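Local atomic coordinates of inactive dihydroorotase-like domain (Chaetomium thermophilum, PDB entry 5NNL), a protein that is a catalytically inactive member of the dihydroorotase-like family, built on a beta/alpha barrel of the amidohydrolase kind. Residues 8-19 / 38-49; 148-157 / 173-183. One frame throughout, in Å; residues are numbered along the deposited sequence.

How the interactions relate
From the N terminus, strand 3-11 enters the barrel, the chain rounds a corner at Ile12, and helix 26-37 returns it to strand 39-44 beside its start; interaction 1 closes this first loop. Four strands after 39-44, interaction 2 closes a second loop in the same way, joining strand 151-153 to strand 175-180 across helix 159-170. The two loops follow in series, neither nested nor crossed. They nonetheless meet inside the barrel, because strand 3-11 approaches strand 215-217, the neighbour of 175-180. There Ile12 CD1 packs against Asp178 OD1 and His152 NE2, so that the corner of interaction 1 leans on the polar cluster of interaction 2.

Interaction 1 of 2, residues 8-19 / 38-49; sequences GLINIAAFVPGL and GYSMIRIMPVSK
Arg43 sets out with CG anti to its backbone N (chi1 166°) and stays extended to NE; a turn at chi4 (-78°) then brings NH1 round to Ile12 O, 2.9 Å away and in the guanidinium plane. Its CB, CG and CD also run alongside this carbonyl oxygen. The two segments are neighbouring parallel strands of a beta/alpha barrel, linked by helix 26-37, and the arginine bridges the place where a beta bulge between Asn11 and Ala14 shifts their register. NE is bound by Ser97 OG farther on. At the same corner Asn11 forms an Asx turn: OD1 receives Ala13 N at 3.2 Å from above its carbonyl plane, and also Ile218 N, which ties the corner to the chain just after strand 215-217.

Before the bulge, Asn11 N bonds to Met41 O and Arg43 N to Asn11 O; after it, Ala14 N donates to Arg43 O at 2.8 Å. Asn11 CB lies over one face of the Tyr39 ring. The Ile10 and Met41 side chains lie side by side on one face of the strands, touching through CG1 and CB, whereas Ala14, Ile42 and Ile44 occupy the other, where helix 26-37 covers the two isoleucines. Ile44 CG2 is met by Val16 CG2 at 3.7 Å and by Leu19 CD1.

Beyond the strands, Met45 SD lies at the edge of the Phe15 ring, 5.4 Å from its centroid, a Met-aromatic contact, and Phe15 CE1 meets Val47 O near the ring plane at 3.2 Å. The pair of segments is fastened last by Lys49 N, which sits on a lone pair of Pro17 O, 3.2 Å away.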
loop_
_atom_site.group_PDB
_atom_site.type_symbol
_atom_site.label_atom_id
_atom_site.label_comp_id
_atom_site.label_asym_id
_atom_site.label_seq_id
_atom_site.Cartn_x
_atom_site.Cartn_y
_atom_site.Cartn_z
ATOM N N GLY A 8 -6.396 13.269 -6.560
ATOM C CA GLY A 8 -5.382 12.816 -5.631
ATOM C C GLY A 8 -5.413 11.308 -5.512
ATOM O O GLY A 8 -6.492 10.717 -5.402
ATOM N N LEU A 9 -4.250 10.667 -5.549
ATOM C CA LEU A 9 -4.182 9.213 -5.588
ATOM C C LEU A 9 -3.999 8.645 -4.185
ATOM O O LEU A 9 -3.702 9.359 -3.223
ATOM C CB LEU A 9 -3.054 8.748 -6.517
ATOM C CG LEU A 9 -3.201 9.166 -7.985
ATOM C CD1 LEU A 9 -1.988 8.712 -8.793
ATOM C CD2 LEU A 9 -4.492 8.619 -8.604
ATOM N N ILE A 10 -4.178 7.330 -4.085
ATOM C CA ILE A 10 -4.262 6.636 -2.808
ATOM C C ILE A 10 -3.311 5.451 -2.830
ATOM O O ILE A 10 -3.364 4.623 -3.746
ATOM C CB ILE A 10 -5.702 6.175 -2.514
ATOM C CG1 ILE A 10 -6.637 7.387 -2.467
ATOM C CG2 ILE A 10 -5.760 5.388 -1.205
ATOM C CD1 ILE A 10 -8.110 7.043 -2.290
ATOM N N ASN A 11 -2.435 5.379 -1.832
ATOM C CA ASN A 11 -1.576 4.221 -1.606
ATOM C C ASN A 11 -2.018 3.563 -0.306
ATOM O O ASN A 11 -1.832 4.129 0.777
ATOM C CB ASN A 11 -0.103 4.616 -1.535
ATOM C CG ASN A 11 0.792 3.446 -1.164
ATOM O OD1 ASN A 11 0.460 2.291 -1.431
ATOM N ND2 ASN A 11 1.919 3.736 -0.533
ATOM N N ILE A 12 -2.608 2.367 -0.409
ATOM C CA ILE A 12 -3.135 1.695 0.776
ATOM C C ILE A 12 -2.079 0.956 1.583
ATOM O O ILE A 12 -2.431 0.262 2.545
ATOM C CB ILE A 12 -4.240 0.687 0.407
ATOM C CG1 ILE A 12 -3.705 -0.357 -0.577
ATOM C CG2 ILE A 12 -5.419 1.413 -0.193
ATOM C CD1 ILE A 12 -4.503 -1.631 -0.604
ATOM N N ALA A 13 -0.802 1.072 1.228
ATOM C CA ALA A 13 0.259 0.393 1.974
ATOM C C ALA A 13 1.529 1.230 1.815
ATOM O O ALA A 13 2.313 1.021 0.887
ATOM C CB ALA A 13 0.465 -1.037 1.491
ATOM N N ALA A 14 1.710 2.184 2.724
ATOM C CA ALA A 14 2.914 2.999 2.777
ATOM C C ALA A 14 3.769 2.515 3.939
ATOM O O ALA A 14 3.338 2.572 5.097
ATOM C CB ALA A 14 2.573 4.481 2.933
ATOM N N PHE A 15 4.971 2.045 3.632
ATOM C CA PHE A 15 5.850 1.492 4.650
ATOM C C PHE A 15 6.629 2.609 5.336
ATOM O O PHE A 15 7.208 3.475 4.671
ATOM C CB PHE A 15 6.807 0.480 4.024
ATOM C CG PHE A 15 7.668 -0.241 5.021
ATOM C CD1 PHE A 15 7.118 -1.160 5.902
ATOM C CD2 PHE A 15 9.031 -0.009 5.068
ATOM C CE1 PHE A 15 7.914 -1.827 6.817
ATOM C CE2 PHE A 15 9.831 -0.670 5.976
ATOM C CZ PHE A 15 9.272 -1.581 6.852
ATOM N N VAL A 16 6.642 2.584 6.665
ATOM C CA VAL A 16 7.320 3.606 7.459
ATOM C C VAL A 16 8.270 2.907 8.424
ATOM O O VAL A 16 7.834 2.421 9.477
ATOM C CB VAL A 16 6.313 4.499 8.201
ATOM C CG1 VAL A 16 7.039 5.572 9.016
ATOM C CG2 VAL A 16 5.350 5.146 7.209
ATOM N N PRO A 17 9.566 2.828 8.104
ATOM C CA PRO A 17 10.506 2.119 8.992
ATOM C C PRO A 17 10.425 2.530 10.455
ATOM O O PRO A 17 10.273 1.663 11.324
ATOM C CB PRO A 17 11.869 2.459 8.372
ATOM C CG PRO A 17 11.584 2.628 6.928
ATOM C CD PRO A 17 10.198 3.222 6.835
ATOM N N GLY A 18 10.531 3.823 10.755
ATOM C CA GLY A 18 10.512 4.282 12.132
ATOM C C GLY A 18 9.137 4.717 12.594
ATOM O O GLY A 18 9.003 5.691 13.341
ATOM N N LEU A 19 8.106 3.989 12.161
ATOM C CA LEU A 19 6.738 4.346 12.527
ATOM C C LEU A 19 6.559 4.398 14.040
ATOM O O LEU A 19 5.943 5.332 14.569
ATOM C CB LEU A 19 5.758 3.346 11.913
ATOM C CG LEU A 19 4.279 3.565 12.238
ATOM C CD1 LEU A 19 3.798 4.898 11.686
ATOM C CD2 LEU A 19 3.442 2.421 11.694
ATOM N N GLY A 38 2.078 12.263 -6.087
ATOM C CA GLY A 38 0.679 12.336 -6.457
ATOM C C GLY A 38 -0.270 11.652 -5.498
ATOM O O GLY A 38 -1.477 11.621 -5.769
ATOM N N TYR A 39 0.225 11.107 -4.389
ATOM C CA TYR A 39 -0.616 10.423 -3.414
ATOM C C TYR A 39 -1.010 11.418 -2.327
ATOM O O TYR A 39 -0.175 11.816 -1.509
ATOM C CB TYR A 39 0.119 9.220 -2.825
ATOM C CG TYR A 39 0.649 8.269 -3.874
ATOM C CD1 TYR A 39 -0.202 7.395 -4.542
ATOM C CD2 TYR A 39 1.995 8.255 -4.210
ATOM C CE1 TYR A 39 0.274 6.530 -5.513
ATOM C CE2 TYR A 39 2.484 7.390 -5.177
ATOM C CZ TYR A 39 1.616 6.531 -5.827
ATOM O OH TYR A 39 2.085 5.665 -6.794
ATOM N N SER A 40 -2.280 11.825 -2.323
ATOM C CA SER A 40 -2.803 12.724 -1.301
ATOM C C SER A 40 -3.404 11.982 -0.114
ATOM O O SER A 40 -3.840 12.627 0.844
ATOM C CB SER A 40 -3.856 13.658 -1.909
ATOM O OG SER A 40 -4.961 12.930 -2.416
ATOM N N MET A 41 -3.444 10.651 -0.159
ATOM C CA MET A 41 -3.984 9.837 0.921
ATOM C C MET A 41 -3.236 8.516 0.940
ATOM O O MET A 41 -3.147 7.842 -0.091
ATOM C CB MET A 41 -5.483 9.583 0.731
ATOM C CG MET A 41 -6.373 10.188 1.804
ATOM S SD MET A 41 -6.188 9.398 3.416
ATOM C CE MET A 41 -7.891 8.978 3.770
ATOM N N ILE A 42 -2.712 8.144 2.103
ATOM C CA ILE A 42 -1.962 6.901 2.251
ATOM C C ILE A 42 -2.400 6.202 3.528
ATOM O O ILE A 42 -2.626 6.845 4.560
ATOM C CB ILE A 42 -0.436 7.143 2.263
ATOM C CG1 ILE A 42 -0.022 7.996 3.465
ATOM C CG2 ILE A 42 0.001 7.798 0.964
ATOM C CD1 ILE A 42 1.488 8.116 3.647
ATOM N N ARG A 43 -2.526 4.881 3.454
ATOM C CA ARG A 43 -2.667 4.050 4.638
ATOM C C ARG A 43 -1.282 3.604 5.078
ATOM O O ARG A 43 -0.499 3.095 4.268
ATOM C CB ARG A 43 -3.558 2.837 4.368
ATOM C CG ARG A 43 -3.462 1.761 5.446
ATOM C CD ARG A 43 -4.365 0.567 5.184
ATOM N NE ARG A 43 -4.054 -0.504 6.122
ATOM C CZ ARG A 43 -3.004 -1.314 6.011
ATOM N NH1 ARG A 43 -2.160 -1.187 4.991
ATOM N NH2 ARG A 43 -2.794 -2.252 6.923
ATOM N N ILE A 44 -0.985 3.804 6.354
ATOM C CA ILE A 44 0.320 3.476 6.910
ATOM C C ILE A 44 0.323 2.011 7.320
ATOM O O ILE A 44 -0.553 1.562 8.070
ATOM C CB ILE A 44 0.649 4.389 8.103
ATOM C CG1 ILE A 44 0.456 5.865 7.725
ATOM C CG2 ILE A 44 2.066 4.144 8.583
ATOM C CD1 ILE A 44 1.281 6.319 6.538
ATOM N N MET A 45 1.301 1.265 6.825
ATOM C CA MET A 45 1.417 -0.148 7.160
ATOM C C MET A 45 1.740 -0.289 8.643
ATOM O O MET A 45 2.765 0.238 9.097
ATOM C CB MET A 45 2.501 -0.808 6.314
ATOM C CG MET A 45 2.225 -0.754 4.814
ATOM S SD MET A 45 3.506 -1.543 3.828
ATOM C CE MET A 45 3.296 -3.255 4.313
ATOM N N PRO A 46 0.915 -0.984 9.430
ATOM C CA PRO A 46 1.174 -1.054 10.880
ATOM C C PRO A 46 2.460 -1.781 11.245
ATOM O O PRO A 46 2.950 -1.600 12.365
ATOM C CB PRO A 46 -0.060 -1.787 11.427
ATOM C CG PRO A 46 -0.614 -2.551 10.259
ATOM C CD PRO A 46 -0.278 -1.751 9.034
ATOM N N VAL A 47 3.023 -2.587 10.350
ATOM C CA VAL A 47 4.265 -3.306 10.607
ATOM C C VAL A 47 5.407 -2.500 10.005
ATOM O O VAL A 47 5.427 -2.239 8.796
ATOM C CB VAL A 47 4.216 -4.731 10.029
ATOM C CG1 VAL A 47 5.569 -5.428 10.149
ATOM C CG2 VAL A 47 3.129 -5.553 10.732
ATOM N N SER A 48 6.364 -2.111 10.842
ATOM C CA SER A 48 7.488 -1.292 10.421
ATOM C C SER A 48 8.788 -2.103 10.520
ATOM O O SER A 48 8.758 -3.342 10.557
ATOM C CB SER A 48 7.496 -0.005 11.254
ATOM O OG SER A 48 7.443 -0.274 12.645
ATOM N N LYS A 49 9.931 -1.409 10.546
ATOM C CA LYS A 49 11.227 -2.080 10.447
ATOM C C LYS A 49 11.414 -3.109 11.560
ATOM O O LYS A 49 11.519 -4.314 11.299
ATOM C CB LYS A 49 12.348 -1.040 10.471
ATOM C CG LYS A 49 13.758 -1.616 10.644
ATOM C CD LYS A 49 14.722 -1.055 9.614
ATOM C CE LYS A 49 16.187 -1.198 10.029
ATOM N NZ LYS A 49 16.846 -2.394 9.421
#

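Interaction 2 of 2, residues 148-157 / 173-183; sequences NRRIHVSAVT and LKVTCDVCVYS
Asp178 OD1 is gripped by two donors, His152 NE2 at 2.8 Å on its anti lone pair and Ser154 OG at 3.0 Å on its syn side. The two segments are adjacent parallel strands of the barrel, 151-153 and 175-180, joined through helix 159-170 in a beta-alpha-beta unit. The other oxygen, OD2, takes Ala155 N at 3.0 Å from above the carboxylate plane and Ser217 OG of the next strand, so both oxygens are engaged and the carboxylate is fixed in rotation.

His152 has CG anti to its backbone N (chi1 -177°), which sends the ring across to the neighbouring strand, where both its nitrogens are held. ND1 meets Thr176 OG1 in the ring plane at 2.6 Å, a short bond in which either could be the donor, while the ring lies 28° from the plane of the Asp178 carboxylate. Phe272 meets the imidazole edge-to-face. A water bound to Thr176 OG1 also donates a weak bond to Ile151 O.

Backbone bonds run regularly from Ile151 N to Lys174 O through Asp178 N to Val153 O. On the face away from the histidine, Ile151 CG2 packs on Val175 CB at 3.9 Å, Val153 lies against Val175 and Cys177, and helix 134-146 covers Ile151, Val153 and Val175. At the start of the pair Lys174 bends its end so that NZ reaches Asn148 OD1. At the far end the chain curls round the acid: Val156 N bonds to Asp178 O, and Ala155 CB touches Cys180 SG at 3.6 Å. Next to it a bridging water donates to Val156 O at 2.6 Å, accepts from Cys180 N and also bonds to Ser183 OG.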
loop_
_atom_site.group_PDB
_atom_site.type_symbol
_atom_site.label_atom_id
_atom_site.label_comp_id
_atom_site.label_asym_id
_atom_site.label_seq_id
_atom_site.Cartn_x
_atom_site.Cartn_y
_atom_site.Cartn_z
ATOM N N ASN A 148 -19.832 -13.361 6.733
ATOM C CA ASN A 148 -20.433 -12.538 5.686
ATOM C C ASN A 148 -19.961 -11.089 5.783
ATOM O O ASN A 148 -20.756 -10.150 5.854
ATOM C CB ASN A 148 -21.956 -12.612 5.738
ATOM C CG ASN A 148 -22.602 -11.969 4.529
ATOM O OD1 ASN A 148 -22.142 -12.132 3.400
ATOM N ND2 ASN A 148 -23.658 -11.216 4.763
ATOM N N ARG A 149 -18.643 -10.912 5.789
ATOM C CA ARG A 149 -18.034 -9.591 5.808
ATOM C C ARG A 149 -16.912 -9.550 4.775
ATOM O O ARG A 149 -16.617 -10.543 4.102
ATOM C CB ARG A 149 -17.529 -9.235 7.213
ATOM C CG ARG A 149 -16.417 -10.129 7.762
ATOM C CD ARG A 149 -15.431 -9.304 8.564
ATOM N NE ARG A 149 -14.833 -8.264 7.729
ATOM C CZ ARG A 149 -14.500 -7.045 8.146
ATOM N NH1 ARG A 149 -14.702 -6.679 9.406
ATOM N NH2 ARG A 149 -13.969 -6.181 7.291
ATOM N N ARG A 150 -16.284 -8.385 4.652
ATOM C CA ARG A 150 -15.289 -8.136 3.620
ATOM C C ARG A 150 -13.897 -8.529 4.101
ATOM O O ARG A 150 -13.593 -8.477 5.294
ATOM C CB ARG A 150 -15.290 -6.660 3.215
ATOM C CG ARG A 150 -16.652 -6.122 2.802
ATOM C CD ARG A 150 -16.587 -4.640 2.449
ATOM N NE ARG A 150 -15.791 -4.392 1.245
ATOM C CZ ARG A 150 -16.215 -3.754 0.153
ATOM N NH1 ARG A 150 -17.443 -3.256 0.074
ATOM N NH2 ARG A 150 -15.391 -3.602 -0.874
ATOM N N ILE A 151 -13.052 -8.922 3.150
ATOM C CA ILE A 151 -11.644 -9.199 3.408
ATOM C C ILE A 151 -10.831 -8.691 2.226
ATOM O O ILE A 151 -11.230 -8.857 1.069
ATOM C CB ILE A 151 -11.386 -10.704 3.641
ATOM C CG1 ILE A 151 -9.918 -10.960 3.988
ATOM C CG2 ILE A 151 -11.777 -11.505 2.419
ATOM C CD1 ILE A 151 -9.506 -10.446 5.350
ATOM N N HIS A 152 -9.687 -8.076 2.517
ATOM C CA HIS A 152 -8.780 -7.571 1.495
ATOM C C HIS A 152 -7.433 -8.262 1.633
ATOM O O HIS A 152 -6.865 -8.311 2.730
ATOM C CB HIS A 152 -8.595 -6.055 1.604
ATOM C CG HIS A 152 -7.722 -5.481 0.531
ATOM N ND1 HIS A 152 -8.193 -5.188 -0.731
ATOM C CD2 HIS A 152 -6.405 -5.166 0.524
ATOM C CE1 HIS A 152 -7.206 -4.704 -1.465
ATOM N NE2 HIS A 152 -6.111 -4.680 -0.726
ATOM N N VAL A 153 -6.922 -8.782 0.520
ATOM C CA VAL A 153 -5.666 -9.523 0.487
ATOM C C VAL A 153 -4.613 -8.650 -0.179
ATOM O O VAL A 153 -4.814 -8.170 -1.300
ATOM C CB VAL A 153 -5.820 -10.859 -0.257
ATOM C CG1 VAL A 153 -4.521 -11.650 -0.208
ATOM C CG2 VAL A 153 -6.961 -11.671 0.334
ATOM N N SER A 154 -3.484 -8.475 0.493
ATOM C CA SER A 154 -2.476 -7.513 0.079
ATOM C C SER A 154 -1.235 -8.211 -0.463
ATOM O O SER A 154 -0.908 -9.336 -0.077
ATOM C CB SER A 154 -2.086 -6.607 1.248
ATOM O OG SER A 154 -1.331 -5.495 0.798
ATOM N N ALA A 155 -0.550 -7.516 -1.368
ATOM C CA ALA A 155 0.723 -7.963 -1.931
ATOM C C ALA A 155 0.625 -9.385 -2.481
ATOM O O ALA A 155 1.493 -10.229 -2.253
ATOM C CB ALA A 155 1.842 -7.856 -0.893
ATOM N N VAL A 156 -0.446 -9.648 -3.233
ATOM C CA VAL A 156 -0.559 -10.931 -3.912
ATOM C C VAL A 156 0.588 -11.068 -4.905
ATOM O O VAL A 156 0.934 -10.122 -5.625
ATOM C CB VAL A 156 -1.925 -11.074 -4.603
ATOM C CG1 VAL A 156 -2.044 -12.446 -5.262
ATOM C CG2 VAL A 156 -3.061 -10.876 -3.592
ATOM N N THR A 157 1.195 -12.255 -4.932
ATOM C CA THR A 157 2.392 -12.498 -5.726
ATOM C C THR A 157 2.349 -13.771 -6.562
ATOM O O THR A 157 3.097 -13.854 -7.542
ATOM C CB THR A 157 3.633 -12.563 -4.817
ATOM O OG1 THR A 157 3.638 -11.446 -3.918
ATOM C CG2 THR A 157 4.910 -12.530 -5.644
ATOM N N LEU A 173 -18.009 -14.354 -2.698
ATOM C CA LEU A 173 -17.253 -14.040 -1.493
ATOM C C LEU A 173 -16.751 -12.600 -1.554
ATOM O O LEU A 173 -16.223 -12.157 -2.576
ATOM C CB LEU A 173 -16.092 -15.022 -1.354
ATOM C CG LEU A 173 -15.477 -15.211 0.031
ATOM C CD1 LEU A 173 -14.925 -16.618 0.159
ATOM C CD2 LEU A 173 -14.386 -14.200 0.267
ATOM N N LYS A 174 -16.918 -11.862 -0.454
ATOM C CA LYS A 174 -16.590 -10.434 -0.431
ATOM C C LYS A 174 -15.086 -10.247 -0.228
ATOM O O LYS A 174 -14.611 -9.832 0.831
ATOM C CB LYS A 174 -17.371 -9.717 0.663
ATOM C CG LYS A 174 -18.881 -9.883 0.600
ATOM C CD LYS A 174 -19.570 -8.727 1.318
ATOM C CE LYS A 174 -20.850 -9.151 2.017
ATOM N NZ LYS A 174 -21.756 -9.925 1.128
ATOM N N VAL A 175 -14.325 -10.549 -1.277
ATOM C CA VAL A 175 -12.872 -10.444 -1.226
ATOM C C VAL A 175 -12.397 -9.460 -2.287
ATOM O O VAL A 175 -12.918 -9.431 -3.407
ATOM C CB VAL A 175 -12.189 -11.820 -1.399
ATOM C CG1 VAL A 175 -12.613 -12.480 -2.680
ATOM C CG2 VAL A 175 -10.672 -11.683 -1.337
ATOM N N THR A 176 -11.414 -8.644 -1.916
ATOM C CA THR A 176 -10.678 -7.801 -2.845
ATOM C C THR A 176 -9.192 -8.020 -2.601
ATOM O O THR A 176 -8.796 -8.641 -1.612
ATOM C CB THR A 176 -11.038 -6.315 -2.681
ATOM O OG1 THR A 176 -10.663 -5.865 -1.373
ATOM C CG2 THR A 176 -12.531 -6.097 -2.879
ATOM N N CYS A 177 -8.355 -7.521 -3.508
ATOM C CA CYS A 177 -6.925 -7.742 -3.356
ATOM C C CYS A 177 -6.135 -6.651 -4.058
ATOM O O CYS A 177 -6.654 -5.922 -4.906
ATOM C CB CYS A 177 -6.502 -9.107 -3.913
ATOM S SG CYS A 177 -6.718 -9.271 -5.701
ATOM N N ASP A 178 -4.854 -6.566 -3.700
ATOM C CA ASP A 178 -3.916 -5.698 -4.390
ATOM C C ASP A 178 -2.632 -6.457 -4.690
ATOM O O ASP A 178 -2.366 -7.525 -4.133
ATOM C CB ASP A 178 -3.583 -4.430 -3.577
ATOM C CG ASP A 178 -2.767 -4.718 -2.329
ATOM O OD1 ASP A 178 -3.345 -4.694 -1.221
ATOM O OD2 ASP A 178 -1.545 -4.958 -2.451
ATOM N N VAL A 179 -1.854 -5.896 -5.611
ATOM C CA VAL A 179 -0.481 -6.314 -5.845
ATOM C C VAL A 179 0.398 -5.085 -5.704
ATOM O O VAL A 179 -0.011 -3.963 -6.021
ATOM C CB VAL A 179 -0.274 -6.972 -7.232
ATOM C CG1 VAL A 179 -1.301 -8.059 -7.472
ATOM C CG2 VAL A 179 -0.329 -5.942 -8.340
ATOM N N CYS A 180 1.612 -5.297 -5.214
ATOM C CA CYS A 180 2.601 -4.232 -5.207
ATOM C C CYS A 180 3.069 -3.968 -6.630
ATOM O O CYS A 180 3.269 -4.898 -7.415
ATOM C CB CYS A 180 3.791 -4.607 -4.328
ATOM S SG CYS A 180 3.350 -5.108 -2.657
ATOM N N VAL A 181 3.258 -2.689 -6.959
ATOM C CA VAL A 181 3.590 -2.317 -8.332
ATOM C C VAL A 181 4.871 -3.007 -8.788
ATOM O O VAL A 181 4.961 -3.486 -9.925
ATOM C CB VAL A 181 3.698 -0.785 -8.457
ATOM C CG1 VAL A 181 4.248 -0.386 -9.833
ATOM C CG2 VAL A 181 2.334 -0.140 -8.225
ATOM N N TYR A 182 5.888 -3.056 -7.924
ATOM C CA TYR A 182 7.142 -3.704 -8.300
ATOM C C TYR A 182 6.924 -5.149 -8.732
ATOM O O TYR A 182 7.659 -5.655 -9.587
ATOM C CB TYR A 182 8.136 -3.669 -7.138
ATOM C CG TYR A 182 9.015 -2.436 -7.056
ATOM C CD1 TYR A 182 8.780 -1.317 -7.848
ATOM C CD2 TYR A 182 10.094 -2.400 -6.181
ATOM C CE1 TYR A 182 9.593 -0.199 -7.761
ATOM C CE2 TYR A 182 10.908 -1.293 -6.088
ATOM C CZ TYR A 182 10.657 -0.197 -6.875
ATOM O OH TYR A 182 11.481 0.898 -6.764
ATOM N N SER A 183 5.934 -5.829 -8.147
ATOM C CA SER A 183 5.689 -7.226 -8.492
ATOM C C SER A 183 5.411 -7.409 -9.980
ATOM O O SER A 183 5.698 -8.476 -10.534
ATOM C CB SER A 183 4.515 -7.774 -7.682
ATOM O OG SER A 183 4.822 -7.848 -6.302
HETATM O O HOH W 1 -17.363 -12.678 2.090
HETATM O O HOH W 2 -12.901 -6.280 0.605
HETATM O O HOH W 3 2.510 -8.094 -4.981
HETATM O O HOH W 4 5.982 -9.784 -5.013
#